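PDB 1NY1: probable polysaccharide deacetylase pdaA from Bacillus subtilis, which catalyses the deacetylation of N-acetylmuramic acid residues in peptidoglycan, a step toward the muramic delta-lactam of the spore cortex, and is required for germination. Local coordinates for residues Q134-L139 with S225-M230; L87-S92 with Y128-K133; H16-A21 with Q189-A194. One frame throughout, in Å; residues are numbered along the deposited sequence.

Contact 1 (Q134-L139 with S225-M230); sequences QDNLYL and SIDDLM
In this NodB-family deacetylase, the loop leading into strand 138-139 and the strand's Tyr138 meet the first turn of helix 226-234, and Tyr138 and Asn136 both bind the carboxylate of Asp227. Tyr138 OH donates to Asp227 OD1 at 2.6 Å, nearly along the C-O axis, and this oxygen lies in the plane of the ring, at its edge. Asn136 ND2 gives OD1 a second bond of 2.8 Å. Asp227 OD1 lies in the plane of the Asn136 amide, which meets it from above the carboxylate plane. Water 1 donates to Asp227 OD2 and Asp135 OD2 and accepts from Asn136 N, bridging the two acids. Two donors grip OD1, and the water on OD2 is likely to limit the carboxylate's rotation. Over one face of the Tyr138 ring lies Ile226 CG2, 3.8 Å from the ring centroid, a CH-pi contact. With CG1 beside the backbone N (chi1 -62°), Ile226 turns CG2 to the ring. Met230 CG, of a selenomethionine, comes to the ring edge, 3.3 Å from Tyr138 OH. A phenylalanine in place of Tyr138 would probably keep the methyl contact but leave Asp227 OD1 with one donor fewer. Ser225 N-caps the helix and forms a capping box with Asp228. Ile97 of strand 97-100 touches Tyr138 and Asp227, Phe75 of strand 73-76 touches the tyrosine, and Tyr138 shares a backbone hydrogen bond with Asn100.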
ATOM      1  N   GLN A 134     -11.545  -8.123 -10.900  1.00 17.51           N
ATOM      2  CA  GLN A 134     -11.421  -8.027  -9.460  1.00 16.76           C
ATOM      3  C   GLN A 134     -10.191  -8.775  -8.968  1.00 16.64           C
ATOM      4  O   GLN A 134     -10.056  -9.985  -9.154  1.00 16.84           O
ATOM      5  CB  GLN A 134     -12.673  -8.553  -8.755  1.00 16.74           C
ATOM      6  CG  GLN A 134     -12.581  -8.401  -7.245  1.00 17.17           C
ATOM      7  CD  GLN A 134     -13.862  -8.748  -6.512  1.00 18.45           C
ATOM      8  OE1 GLN A 134     -13.905  -8.726  -5.282  1.00 19.44           O
ATOM      9  NE2 GLN A 134     -14.913  -9.069  -7.262  1.00 14.98           N
ATOM     10  N   ASP A 135      -9.298  -8.013  -8.348  1.00 14.27           N
ATOM     11  CA  ASP A 135      -8.045  -8.505  -7.794  1.00 14.74           C
ATOM     12  C   ASP A 135      -8.264  -9.293  -6.525  1.00 14.55           C
ATOM     13  O   ASP A 135      -9.364  -9.308  -5.971  1.00 14.02           O
ATOM     14  CB  ASP A 135      -7.133  -7.326  -7.443  1.00 14.48           C
ATOM     15  CG  ASP A 135      -6.501  -6.690  -8.653  1.00 14.62           C
ATOM     16  OD1 ASP A 135      -6.815  -5.517  -8.951  1.00 14.39           O
ATOM     17  OD2 ASP A 135      -5.676  -7.369  -9.299  1.00 17.83           O
ATOM     18  N   ASN A 136      -7.202  -9.937  -6.055  1.00 15.13           N
ATOM     19  CA  ASN A 136      -7.293 -10.655  -4.798  1.00 14.85           C
ATOM     20  C   ASN A 136      -7.623  -9.560  -3.792  1.00 15.40           C
ATOM     21  O   ASN A 136      -7.289  -8.392  -4.009  1.00 14.27           O
ATOM     22  CB  ASN A 136      -5.962 -11.326  -4.450  1.00 14.42           C
ATOM     23  CG  ASN A 136      -5.642 -12.484  -5.374  1.00 16.60           C
ATOM     24  OD1 ASN A 136      -6.505 -13.317  -5.666  1.00 15.84           O
ATOM     25  ND2 ASN A 136      -4.395 -12.554  -5.832  1.00 16.26           N
ATOM     26  N   LEU A 137      -8.286  -9.947  -2.708  1.00 14.01           N
ATOM     27  CA  LEU A 137      -8.718  -9.030  -1.653  1.00 16.10           C
ATOM     28  C   LEU A 137      -7.615  -8.531  -0.724  1.00 13.39           C
ATOM     29  O   LEU A 137      -7.157  -9.263   0.149  1.00 13.52           O
ATOM     30  CB  LEU A 137      -9.796  -9.706  -0.797  1.00 16.14           C
ATOM     31  CG  LEU A 137     -11.053 -10.223  -1.504  1.00 20.89           C
ATOM     32  CD1 LEU A 137     -12.036 -10.812  -0.488  1.00 21.75           C
ATOM     33  CD2 LEU A 137     -11.686  -9.086  -2.252  1.00 22.30           C
ATOM     34  N   TYR A 138      -7.210  -7.278  -0.908  1.00 13.29           N
ATOM     35  CA  TYR A 138      -6.183  -6.664  -0.073  1.00 11.31           C
ATOM     36  C   TYR A 138      -6.757  -5.425   0.574  1.00 11.67           C
ATOM     37  O   TYR A 138      -7.487  -4.667  -0.061  1.00 12.88           O
ATOM     38  CB  TYR A 138      -4.976  -6.260  -0.908  1.00 11.82           C
ATOM     39  CG  TYR A 138      -4.247  -7.437  -1.476  1.00  9.55           C
ATOM     40  CD1 TYR A 138      -3.708  -8.409  -0.634  1.00 11.47           C
ATOM     41  CD2 TYR A 138      -4.124  -7.604  -2.852  1.00 11.53           C
ATOM     42  CE1 TYR A 138      -3.065  -9.525  -1.151  1.00 11.67           C
ATOM     43  CE2 TYR A 138      -3.479  -8.715  -3.378  1.00 12.52           C
ATOM     44  CZ  TYR A 138      -2.955  -9.672  -2.521  1.00 13.77           C
ATOM     45  OH  TYR A 138      -2.328 -10.784  -3.030  1.00 14.13           O
ATOM     46  N   LEU A 139      -6.414  -5.211   1.835  1.00 10.77           N
ATOM     47  CA  LEU A 139      -6.917  -4.059   2.547  1.00 13.99           C
ATOM     48  C   LEU A 139      -5.850  -3.316   3.316  1.00 13.00           C
ATOM     49  O   LEU A 139      -4.911  -3.908   3.845  1.00 13.05           O
ATOM     50  CB  LEU A 139      -8.007  -4.489   3.530  1.00 14.35           C
ATOM     51  CG  LEU A 139      -8.429  -3.440   4.566  1.00 18.18           C
ATOM     52  CD1 LEU A 139      -9.067  -2.251   3.862  1.00 17.87           C
ATOM     53  CD2 LEU A 139      -9.399  -4.059   5.560  1.00 18.22           C
ATOM     54  N   SER A 225       5.468  -7.669  -6.704  1.00 11.63           N
ATOM     55  CA  SER A 225       4.146  -7.202  -6.302  1.00 12.09           C
ATOM     56  C   SER A 225       3.647  -7.907  -5.053  1.00  9.81           C
ATOM     57  O   SER A 225       4.235  -8.886  -4.602  1.00 10.99           O
ATOM     58  CB  SER A 225       3.148  -7.448  -7.431  1.00 11.52           C
ATOM     59  OG  SER A 225       2.881  -8.841  -7.531  1.00 13.22           O
ATOM     60  N   ILE A 226       2.543  -7.405  -4.506  1.00 10.57           N
ATOM     61  CA  ILE A 226       1.954  -8.006  -3.323  1.00 10.24           C
ATOM     62  C   ILE A 226       1.481  -9.414  -3.685  1.00 10.57           C
ATOM     63  O   ILE A 226       1.584 -10.338  -2.876  1.00  9.56           O
ATOM     64  CB  ILE A 226       0.768  -7.160  -2.802  1.00 11.46           C
ATOM     65  CG1 ILE A 226       1.264  -5.765  -2.390  1.00 13.70           C
ATOM     66  CG2 ILE A 226       0.073  -7.880  -1.647  1.00 11.50           C
ATOM     67  CD1 ILE A 226       2.321  -5.758  -1.291  1.00 12.71           C
ATOM     68  N   ASP A 227       0.964  -9.581  -4.900  1.00 10.64           N
ATOM     69  CA  ASP A 227       0.526 -10.905  -5.330  1.00 13.47           C
ATOM     70  C   ASP A 227       1.729 -11.846  -5.360  1.00 12.68           C
ATOM     71  O   ASP A 227       1.622 -13.001  -4.951  1.00 14.62           O
ATOM     72  CB  ASP A 227      -0.129 -10.862  -6.720  1.00 11.43           C
ATOM     73  CG  ASP A 227      -1.623 -10.572  -6.664  1.00 13.69           C
ATOM     74  OD1 ASP A 227      -2.237 -10.751  -5.592  1.00 12.62           O
ATOM     75  OD2 ASP A 227      -2.194 -10.181  -7.706  1.00 14.43           O
ATOM     76  N   ASP A 228       2.874 -11.360  -5.842  1.00 12.75           N
ATOM     77  CA  ASP A 228       4.071 -12.201  -5.883  1.00 12.76           C
ATOM     78  C   ASP A 228       4.448 -12.567  -4.455  1.00 11.38           C
ATOM     79  O   ASP A 228       4.815 -13.707  -4.165  1.00 12.26           O
ATOM     80  CB  ASP A 228       5.261 -11.477  -6.529  1.00 13.11           C
ATOM     81  CG  ASP A 228       4.999 -11.066  -7.969  1.00 14.94           C
ATOM     82  OD1 ASP A 228       4.245 -11.776  -8.670  1.00 15.89           O
ATOM     83  OD2 ASP A 228       5.566 -10.044  -8.402  1.00 14.57           O
ATOM     84  N   LEU A 229       4.372 -11.585  -3.567  1.00 12.35           N
ATOM     85  CA  LEU A 229       4.698 -11.799  -2.164  1.00 11.96           C
ATOM     86  C   LEU A 229       3.843 -12.933  -1.612  1.00 13.05           C
ATOM     87  O   LEU A 229       4.355 -13.868  -0.995  1.00 14.00           O
ATOM     88  CB  LEU A 229       4.445 -10.511  -1.372  1.00 13.61           C
ATOM     89  CG  LEU A 229       4.928 -10.426   0.077  1.00 13.65           C
ATOM     90  CD1 LEU A 229       4.985  -8.963   0.490  1.00 13.13           C
ATOM     91  CD2 LEU A 229       4.012 -11.214   1.005  1.00 14.37           C
HETATM   92  N   MSE A 230       2.538 -12.848  -1.846  1.00 13.28           N
HETATM   93  CA  MSE A 230       1.611 -13.865  -1.360  1.00 15.01           C
HETATM   94  C   MSE A 230       1.916 -15.239  -1.956  1.00 15.92           C
HETATM   95  O   MSE A 230       1.992 -16.236  -1.236  1.00 13.61           O
HETATM   96  CB  MSE A 230       0.172 -13.472  -1.702  1.00 16.98           C
HETATM   97  CG  MSE A 230      -0.371 -12.298  -0.908  1.00 19.10           C
HETATM   98 SE   MSE A 230      -0.567 -12.715   0.962  1.00 20.40          SE
HETATM   99  CE  MSE A 230      -2.086 -13.903   0.850  1.00 24.10           C
TER
HETATM  100  O   HOH W   1      -4.818  -9.720  -7.788  1.00 13.39           O

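Contact 2 (L87-S92 with Y128-K133); sequences LIKRMS and YKITGK
Thr131 lays its methyl CG2 against Ser92, 3.5 Å from Ser92 CB, at the place where helix 85-93 passes the C-terminal end of helix 113-131. The threonine also packs on Ile88: Thr131 CG2 is 3.8 Å from Ile88 CG2, so one methyl touches two residues a helical turn apart. Ile88 CG2 meets Ile130 as well, at 4.2 Å from Ile130 CG2, and the two isoleucine side chains cross at about a right angle. These methyls make the apolar middle of the contact.

Lys89 is exposed and reaches across to the other helix. Its CG is anti to the backbone N (chi1 -163°), and bends at chi2 and chi3 carry the chain over. Lys89 NZ donates to Ile130 O at 3.0 Å, tilted from the carbonyl plane. The carbonyl belongs to the last turn of its helix, so the ammonium group would probably offset part of the negative end of the helix dipole. The aliphatic part of the lysine also lies along Ile130, with Lys89 CE 3.8 Å from Ile130 CG2.

The hydroxyl of Thr131 is used within its own chain segment. OG1 accepts from Lys133 N at 3.0 Å, an ST turn, and donates to Val127 O one turn back. Gly132, with positive phi, is the first residue to leave the helix. Beyond it, Lys133 CD passes 3.8 Å from Ser92 OG.

The contact lies at the surface. On its inner side, Phe80 of helix 78-83 and Val76 of strand 73-76 touch Ile88, and Val81 of helix 78-83 touches Ile130.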
ATOM      1  N   LEU A  87      -7.970   6.489 -14.574  1.00 15.52           N
ATOM      2  CA  LEU A  87      -6.744   6.046 -13.919  1.00 15.81           C
ATOM      3  C   LEU A  87      -6.904   4.620 -13.402  1.00 14.82           C
ATOM      4  O   LEU A  87      -5.988   3.806 -13.508  1.00 15.40           O
ATOM      5  CB  LEU A  87      -6.377   6.979 -12.762  1.00 13.71           C
ATOM      6  CG  LEU A  87      -5.809   8.343 -13.162  1.00 13.22           C
ATOM      7  CD1 LEU A  87      -5.612   9.196 -11.921  1.00 15.72           C
ATOM      8  CD2 LEU A  87      -4.489   8.158 -13.895  1.00 15.61           C
ATOM      9  N   ILE A  88      -8.070   4.322 -12.842  1.00 14.62           N
ATOM     10  CA  ILE A  88      -8.340   2.985 -12.327  1.00 14.50           C
ATOM     11  C   ILE A  88      -8.216   1.994 -13.475  1.00 14.05           C
ATOM     12  O   ILE A  88      -7.678   0.899 -13.313  1.00 16.43           O
ATOM     13  CB  ILE A  88      -9.769   2.881 -11.751  1.00 15.62           C
ATOM     14  CG1 ILE A  88      -9.877   3.699 -10.459  1.00 15.26           C
ATOM     15  CG2 ILE A  88     -10.135   1.415 -11.535  1.00 13.99           C
ATOM     16  CD1 ILE A  88      -8.946   3.234  -9.338  1.00 15.86           C
ATOM     17  N   LYS A  89      -8.724   2.394 -14.635  1.00 14.32           N
ATOM     18  CA  LYS A  89      -8.678   1.546 -15.820  1.00 15.92           C
ATOM     19  C   LYS A  89      -7.221   1.316 -16.232  1.00 15.65           C
ATOM     20  O   LYS A  89      -6.847   0.209 -16.626  1.00 15.20           O
ATOM     21  CB  LYS A  89      -9.458   2.208 -16.964  1.00 17.42           C
ATOM     22  CG  LYS A  89      -9.825   1.265 -18.105  1.00 21.18           C
ATOM     23  CD  LYS A  89     -11.295   0.844 -18.043  1.00 24.78           C
ATOM     24  CE  LYS A  89     -12.229   2.017 -18.347  1.00 23.88           C
ATOM     25  NZ  LYS A  89     -13.669   1.616 -18.337  1.00 22.54           N
ATOM     26  N   ARG A  90      -6.396   2.359 -16.138  1.00 15.28           N
ATOM     27  CA  ARG A  90      -4.985   2.228 -16.492  1.00 15.54           C
ATOM     28  C   ARG A  90      -4.285   1.248 -15.563  1.00 15.05           C
ATOM     29  O   ARG A  90      -3.509   0.402 -16.006  1.00 15.49           O
ATOM     30  CB  ARG A  90      -4.249   3.566 -16.405  1.00 16.23           C
ATOM     31  CG  ARG A  90      -4.371   4.459 -17.618  1.00 19.26           C
ATOM     32  CD  ARG A  90      -3.254   5.493 -17.611  1.00 18.44           C
ATOM     33  NE  ARG A  90      -1.935   4.882 -17.779  1.00 17.25           N
ATOM     34  CZ  ARG A  90      -0.788   5.554 -17.727  1.00 17.89           C
ATOM     35  NH1 ARG A  90      -0.793   6.862 -17.509  1.00 17.63           N
ATOM     36  NH2 ARG A  90       0.369   4.924 -17.895  1.00 18.40           N
HETATM   37  N   MSE A  91      -4.551   1.372 -14.268  1.00 15.17           N
HETATM   38  CA  MSE A  91      -3.927   0.492 -13.292  1.00 13.31           C
HETATM   39  C   MSE A  91      -4.232  -0.949 -13.668  1.00 15.10           C
HETATM   40  O   MSE A  91      -3.344  -1.801 -13.697  1.00 15.00           O
HETATM   41  CB  MSE A  91      -4.463   0.789 -11.891  1.00 12.44           C
HETATM   42  CG  MSE A  91      -4.194   2.213 -11.428  1.00 10.24           C
HETATM   43 SE   MSE A  91      -5.008   2.658  -9.747  1.00 12.79          SE
HETATM   44  CE  MSE A  91      -4.185   4.370  -9.459  1.00 11.38           C
ATOM     45  N   SER A  92      -5.497  -1.213 -13.972  1.00 13.48           N
ATOM     46  CA  SER A  92      -5.928  -2.556 -14.339  1.00 15.58           C
ATOM     47  C   SER A  92      -5.317  -3.038 -15.655  1.00 14.62           C
ATOM     48  O   SER A  92      -4.775  -4.141 -15.727  1.00 13.76           O
ATOM     49  CB  SER A  92      -7.458  -2.606 -14.432  1.00 16.31           C
ATOM     50  OG  SER A  92      -7.903  -3.913 -14.744  1.00 19.58           O
ATOM     51  N   TYR A 128     -15.121  -2.804 -10.301  1.00 15.75           N
ATOM     52  CA  TYR A 128     -15.573  -3.783 -11.286  1.00 16.32           C
ATOM     53  C   TYR A 128     -16.364  -3.143 -12.421  1.00 17.11           C
ATOM     54  O   TYR A 128     -16.226  -3.536 -13.579  1.00 18.79           O
ATOM     55  CB  TYR A 128     -16.417  -4.873 -10.620  1.00 16.52           C
ATOM     56  CG  TYR A 128     -16.782  -6.000 -11.562  1.00 15.80           C
ATOM     57  CD1 TYR A 128     -17.910  -5.920 -12.384  1.00 16.45           C
ATOM     58  CD2 TYR A 128     -15.975  -7.136 -11.659  1.00 16.69           C
ATOM     59  CE1 TYR A 128     -18.227  -6.947 -13.278  1.00 13.74           C
ATOM     60  CE2 TYR A 128     -16.281  -8.165 -12.552  1.00 15.68           C
ATOM     61  CZ  TYR A 128     -17.407  -8.062 -13.354  1.00 15.51           C
ATOM     62  OH  TYR A 128     -17.719  -9.085 -14.225  1.00 16.92           O
ATOM     63  N   LYS A 129     -17.198  -2.167 -12.085  1.00 19.61           N
ATOM     64  CA  LYS A 129     -17.998  -1.462 -13.080  1.00 20.11           C
ATOM     65  C   LYS A 129     -17.077  -0.836 -14.118  1.00 20.40           C
ATOM     66  O   LYS A 129     -17.431  -0.691 -15.288  1.00 19.49           O
ATOM     67  CB  LYS A 129     -18.816  -0.357 -12.406  1.00 21.16           C
ATOM     68  CG  LYS A 129     -19.609   0.512 -13.370  1.00 24.47           C
ATOM     69  CD  LYS A 129     -20.212   1.717 -12.669  1.00 28.53           C
ATOM     70  CE  LYS A 129     -21.029   2.562 -13.638  1.00 31.40           C
ATOM     71  NZ  LYS A 129     -21.600   3.783 -12.991  1.00 34.84           N
ATOM     72  N   ILE A 130     -15.882  -0.464 -13.676  1.00 19.05           N
ATOM     73  CA  ILE A 130     -14.908   0.170 -14.551  1.00 18.68           C
ATOM     74  C   ILE A 130     -14.001  -0.806 -15.295  1.00 19.19           C
ATOM     75  O   ILE A 130     -13.823  -0.701 -16.509  1.00 19.02           O
ATOM     76  CB  ILE A 130     -14.004   1.134 -13.745  1.00 17.60           C
ATOM     77  CG1 ILE A 130     -14.855   2.251 -13.130  1.00 15.22           C
ATOM     78  CG2 ILE A 130     -12.915   1.701 -14.645  1.00 16.78           C
ATOM     79  CD1 ILE A 130     -14.108   3.125 -12.143  1.00 17.57           C
ATOM     80  N   THR A 131     -13.436  -1.754 -14.558  1.00 18.77           N
ATOM     81  CA  THR A 131     -12.499  -2.724 -15.118  1.00 19.76           C
ATOM     82  C   THR A 131     -13.090  -4.066 -15.535  1.00 20.28           C
ATOM     83  O   THR A 131     -12.515  -4.765 -16.369  1.00 20.62           O
ATOM     84  CB  THR A 131     -11.391  -3.025 -14.114  1.00 18.66           C
ATOM     85  OG1 THR A 131     -11.950  -3.734 -13.003  1.00 16.81           O
ATOM     86  CG2 THR A 131     -10.766  -1.735 -13.611  1.00 19.21           C
ATOM     87  N   GLY A 132     -14.218  -4.435 -14.941  1.00 20.54           N
ATOM     88  CA  GLY A 132     -14.821  -5.712 -15.262  1.00 20.15           C
ATOM     89  C   GLY A 132     -13.978  -6.814 -14.652  1.00 20.72           C
ATOM     90  O   GLY A 132     -14.140  -7.992 -14.973  1.00 19.56           O
ATOM     91  N   LYS A 133     -13.070  -6.428 -13.760  1.00 19.85           N
ATOM     92  CA  LYS A 133     -12.192  -7.389 -13.109  1.00 19.72           C
ATOM     93  C   LYS A 133     -12.155  -7.178 -11.603  1.00 18.28           C
ATOM     94  O   LYS A 133     -12.686  -6.194 -11.086  1.00 17.93           O
ATOM     95  CB  LYS A 133     -10.775  -7.270 -13.683  1.00 22.77           C
ATOM     96  CG  LYS A 133     -10.719  -7.461 -15.193  1.00 25.63           C
ATOM     97  CD  LYS A 133      -9.308  -7.285 -15.737  1.00 28.15           C
ATOM     98  CE  LYS A 133      -9.282  -7.351 -17.263  1.00 30.28           C
ATOM     99  NZ  LYS A 133      -9.773  -8.658 -17.800  1.00 31.09           N
TER

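Contact 3 (H16-A21 with Q189-A194); sequences HQPPDA and QAHPGA
The His191 ring is sandwiched between Pro19 CD on one face and Ala194 CB on the other, both off-centre over the ring. His191 opens a type II beta turn that ends at Ala194, closed by the bond from Ala194 N to His191 O. The turn leads from helix 179-188 into strand 194-198 of the parallel sheet, and the N-terminal loop lies across it. The proline contact is of CH-pi type, with Pro19 CD 3.5 Å from the centroid of the His191 ring. Pro18 CA comes in obliquely, 3.6 Å from His191 ND1. That nitrogen is buried by the contact and has no partner in the model. With CG between the backbone N and the carbonyl carbon (chi1 51°), the ring is turned toward the prolines of the loop. Ser13, Leu37, Ser165 and Val166 also touch this side chain. Next to it the prolines pack loosely, with Pro18 CD 4.5 Å from Pro192 CD. Pro18 CG is 3.5 Å from Pro192 O. Nearby, His16 CA makes a CA-H...O contact with Ala190 O at 3.3 Å. His16 O faces both Pro192 CD and His191 CB, each at 3.4 Å.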
ATOM      1  N   HIS A  16      19.809  -0.197   6.714  1.00 15.70           N
ATOM      2  CA  HIS A  16      19.179  -1.040   5.696  1.00 14.36           C
ATOM      3  C   HIS A  16      18.735  -2.398   6.213  1.00 15.28           C
ATOM      4  O   HIS A  16      18.694  -3.388   5.473  1.00 13.58           O
ATOM      5  CB  HIS A  16      20.115  -1.211   4.501  1.00 15.77           C
ATOM      6  CG  HIS A  16      20.399   0.071   3.788  1.00 16.13           C
ATOM      7  ND1 HIS A  16      21.661   0.620   3.713  1.00 18.12           N
ATOM      8  CD2 HIS A  16      19.573   0.940   3.160  1.00 14.57           C
ATOM      9  CE1 HIS A  16      21.600   1.773   3.071  1.00 16.48           C
ATOM     10  NE2 HIS A  16      20.344   1.990   2.724  1.00 17.15           N
ATOM     11  N   GLN A  17      18.407  -2.440   7.496  1.00 15.68           N
ATOM     12  CA  GLN A  17      17.935  -3.667   8.110  1.00 17.26           C
ATOM     13  C   GLN A  17      16.428  -3.569   8.275  1.00 16.30           C
ATOM     14  O   GLN A  17      15.892  -2.498   8.546  1.00 13.91           O
ATOM     15  CB  GLN A  17      18.597  -3.875   9.473  1.00 18.35           C
ATOM     16  CG  GLN A  17      20.084  -4.178   9.401  1.00 17.68           C
ATOM     17  CD  GLN A  17      20.395  -5.333   8.464  1.00 20.10           C
ATOM     18  OE1 GLN A  17      19.717  -6.358   8.481  1.00 19.36           O
ATOM     19  NE2 GLN A  17      21.435  -5.178   7.654  1.00 20.59           N
ATOM     20  N   PRO A  18      15.720  -4.686   8.092  1.00 17.77           N
ATOM     21  CA  PRO A  18      14.264  -4.677   8.238  1.00 17.56           C
ATOM     22  C   PRO A  18      13.864  -4.200   9.632  1.00 17.82           C
ATOM     23  O   PRO A  18      14.461  -4.606  10.626  1.00 19.87           O
ATOM     24  CB  PRO A  18      13.889  -6.139   8.008  1.00 18.88           C
ATOM     25  CG  PRO A  18      14.938  -6.603   7.041  1.00 18.64           C
ATOM     26  CD  PRO A  18      16.197  -5.995   7.616  1.00 18.84           C
ATOM     27  N   PRO A  19      12.865  -3.310   9.719  1.00 17.17           N
ATOM     28  CA  PRO A  19      12.418  -2.815  11.022  1.00 17.47           C
ATOM     29  C   PRO A  19      11.542  -3.881  11.672  1.00 18.70           C
ATOM     30  O   PRO A  19      11.160  -4.851  11.015  1.00 17.05           O
ATOM     31  CB  PRO A  19      11.637  -1.557  10.655  1.00 18.69           C
ATOM     32  CG  PRO A  19      11.026  -1.932   9.336  1.00 17.25           C
ATOM     33  CD  PRO A  19      12.178  -2.605   8.621  1.00 16.16           C
ATOM     34  N   ASP A  20      11.237  -3.714  12.954  1.00 19.49           N
ATOM     35  CA  ASP A  20      10.393  -4.669  13.663  1.00 21.02           C
ATOM     36  C   ASP A  20       9.389  -3.927  14.531  1.00 21.95           C
ATOM     37  O   ASP A  20       9.758  -3.047  15.310  1.00 22.34           O
ATOM     38  CB  ASP A  20      11.247  -5.601  14.527  1.00 22.88           C
ATOM     39  CG  ASP A  20      10.420  -6.679  15.211  1.00 24.07           C
ATOM     40  OD1 ASP A  20       9.806  -6.394  16.255  1.00 26.56           O
ATOM     41  OD2 ASP A  20      10.372  -7.808  14.690  1.00 28.09           O
ATOM     42  N   ALA A  21       8.115  -4.284  14.392  1.00 22.54           N
ATOM     43  CA  ALA A  21       7.046  -3.635  15.145  1.00 24.04           C
ATOM     44  C   ALA A  21       6.884  -4.146  16.576  1.00 24.86           C
ATOM     45  O   ALA A  21       6.018  -3.671  17.312  1.00 26.13           O
ATOM     46  CB  ALA A  21       5.725  -3.780  14.392  1.00 24.07           C
ATOM     47  N   GLN A 189      15.887   4.330   3.583  1.00  9.53           N
ATOM     48  CA  GLN A 189      15.074   3.358   4.309  1.00 10.15           C
ATOM     49  C   GLN A 189      14.984   1.987   3.657  1.00  9.93           C
ATOM     50  O   GLN A 189      14.406   1.070   4.228  1.00  7.58           O
ATOM     51  CB  GLN A 189      13.661   3.915   4.533  1.00  7.58           C
ATOM     52  CG  GLN A 189      13.648   5.129   5.452  1.00  9.59           C
ATOM     53  CD  GLN A 189      12.250   5.584   5.822  1.00 14.14           C
ATOM     54  OE1 GLN A 189      11.420   4.784   6.252  1.00 16.11           O
ATOM     55  NE2 GLN A 189      11.992   6.877   5.683  1.00 13.63           N
ATOM     56  N   ALA A 190      15.559   1.845   2.467  1.00  9.36           N
ATOM     57  CA  ALA A 190      15.503   0.571   1.759  1.00 10.70           C
ATOM     58  C   ALA A 190      16.052  -0.595   2.562  1.00 12.71           C
ATOM     59  O   ALA A 190      17.047  -0.469   3.277  1.00 11.69           O
ATOM     60  CB  ALA A 190      16.243   0.677   0.432  1.00 11.16           C
ATOM     61  N   HIS A 191      15.378  -1.732   2.453  1.00 13.56           N
ATOM     62  CA  HIS A 191      15.809  -2.936   3.130  1.00 12.02           C
ATOM     63  C   HIS A 191      15.178  -4.162   2.493  1.00 12.59           C
ATOM     64  O   HIS A 191      14.166  -4.073   1.788  1.00 11.89           O
ATOM     65  CB  HIS A 191      15.479  -2.880   4.628  1.00 11.89           C
ATOM     66  CG  HIS A 191      14.055  -2.526   4.938  1.00 11.08           C
ATOM     67  ND1 HIS A 191      13.051  -3.466   5.031  1.00 13.00           N
ATOM     68  CD2 HIS A 191      13.477  -1.332   5.203  1.00  9.83           C
ATOM     69  CE1 HIS A 191      11.915  -2.866   5.343  1.00 10.84           C
ATOM     70  NE2 HIS A 191      12.146  -1.570   5.454  1.00 13.11           N
ATOM     71  N   PRO A 192      15.799  -5.327   2.701  1.00  9.42           N
ATOM     72  CA  PRO A 192      15.289  -6.581   2.148  1.00 10.89           C
ATOM     73  C   PRO A 192      13.856  -6.826   2.623  1.00 10.09           C
ATOM     74  O   PRO A 192      13.557  -6.723   3.814  1.00 11.15           O
ATOM     75  CB  PRO A 192      16.272  -7.607   2.695  1.00 10.57           C
ATOM     76  CG  PRO A 192      17.560  -6.846   2.682  1.00 12.34           C
ATOM     77  CD  PRO A 192      17.150  -5.511   3.261  1.00 11.39           C
ATOM     78  N   GLY A 193      12.976  -7.137   1.679  1.00 11.25           N
ATOM     79  CA  GLY A 193      11.591  -7.403   2.016  1.00 10.51           C
ATOM     80  C   GLY A 193      10.746  -6.180   2.328  1.00  9.63           C
ATOM     81  O   GLY A 193       9.600  -6.316   2.750  1.00 10.80           O
ATOM     82  N   ALA A 194      11.291  -4.988   2.113  1.00  9.27           N
ATOM     83  CA  ALA A 194      10.550  -3.765   2.401  1.00  9.27           C
ATOM     84  C   ALA A 194       9.277  -3.612   1.592  1.00 10.43           C
ATOM     85  O   ALA A 194       9.240  -3.911   0.399  1.00  9.93           O
ATOM     86  CB  ALA A 194      11.433  -2.544   2.159  1.00  9.48           C
TER

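Overall arrangement
From the N terminus, the loop 16-21 comes first, ahead of helix 23-31. Its partner, 189-194, lies far along the chain, so contact 3 closes a long loop and lays the N-terminal segment on the turn before strand 194-198. Contact 2 is nested inside that loop and joins helices 85-93 and 113-131. It closes before contact 1 opens. Segment 128-133 runs straight on into 134-139, which pairs with 225-230 near the C terminus. Contacts 1 and 3 therefore cross. Contact 1 ties strand 138-139 to the final helix, 226-234. Contacts 2 and 3 lie on opposite sides of the chain's centre, their own centres about 32 Å apart.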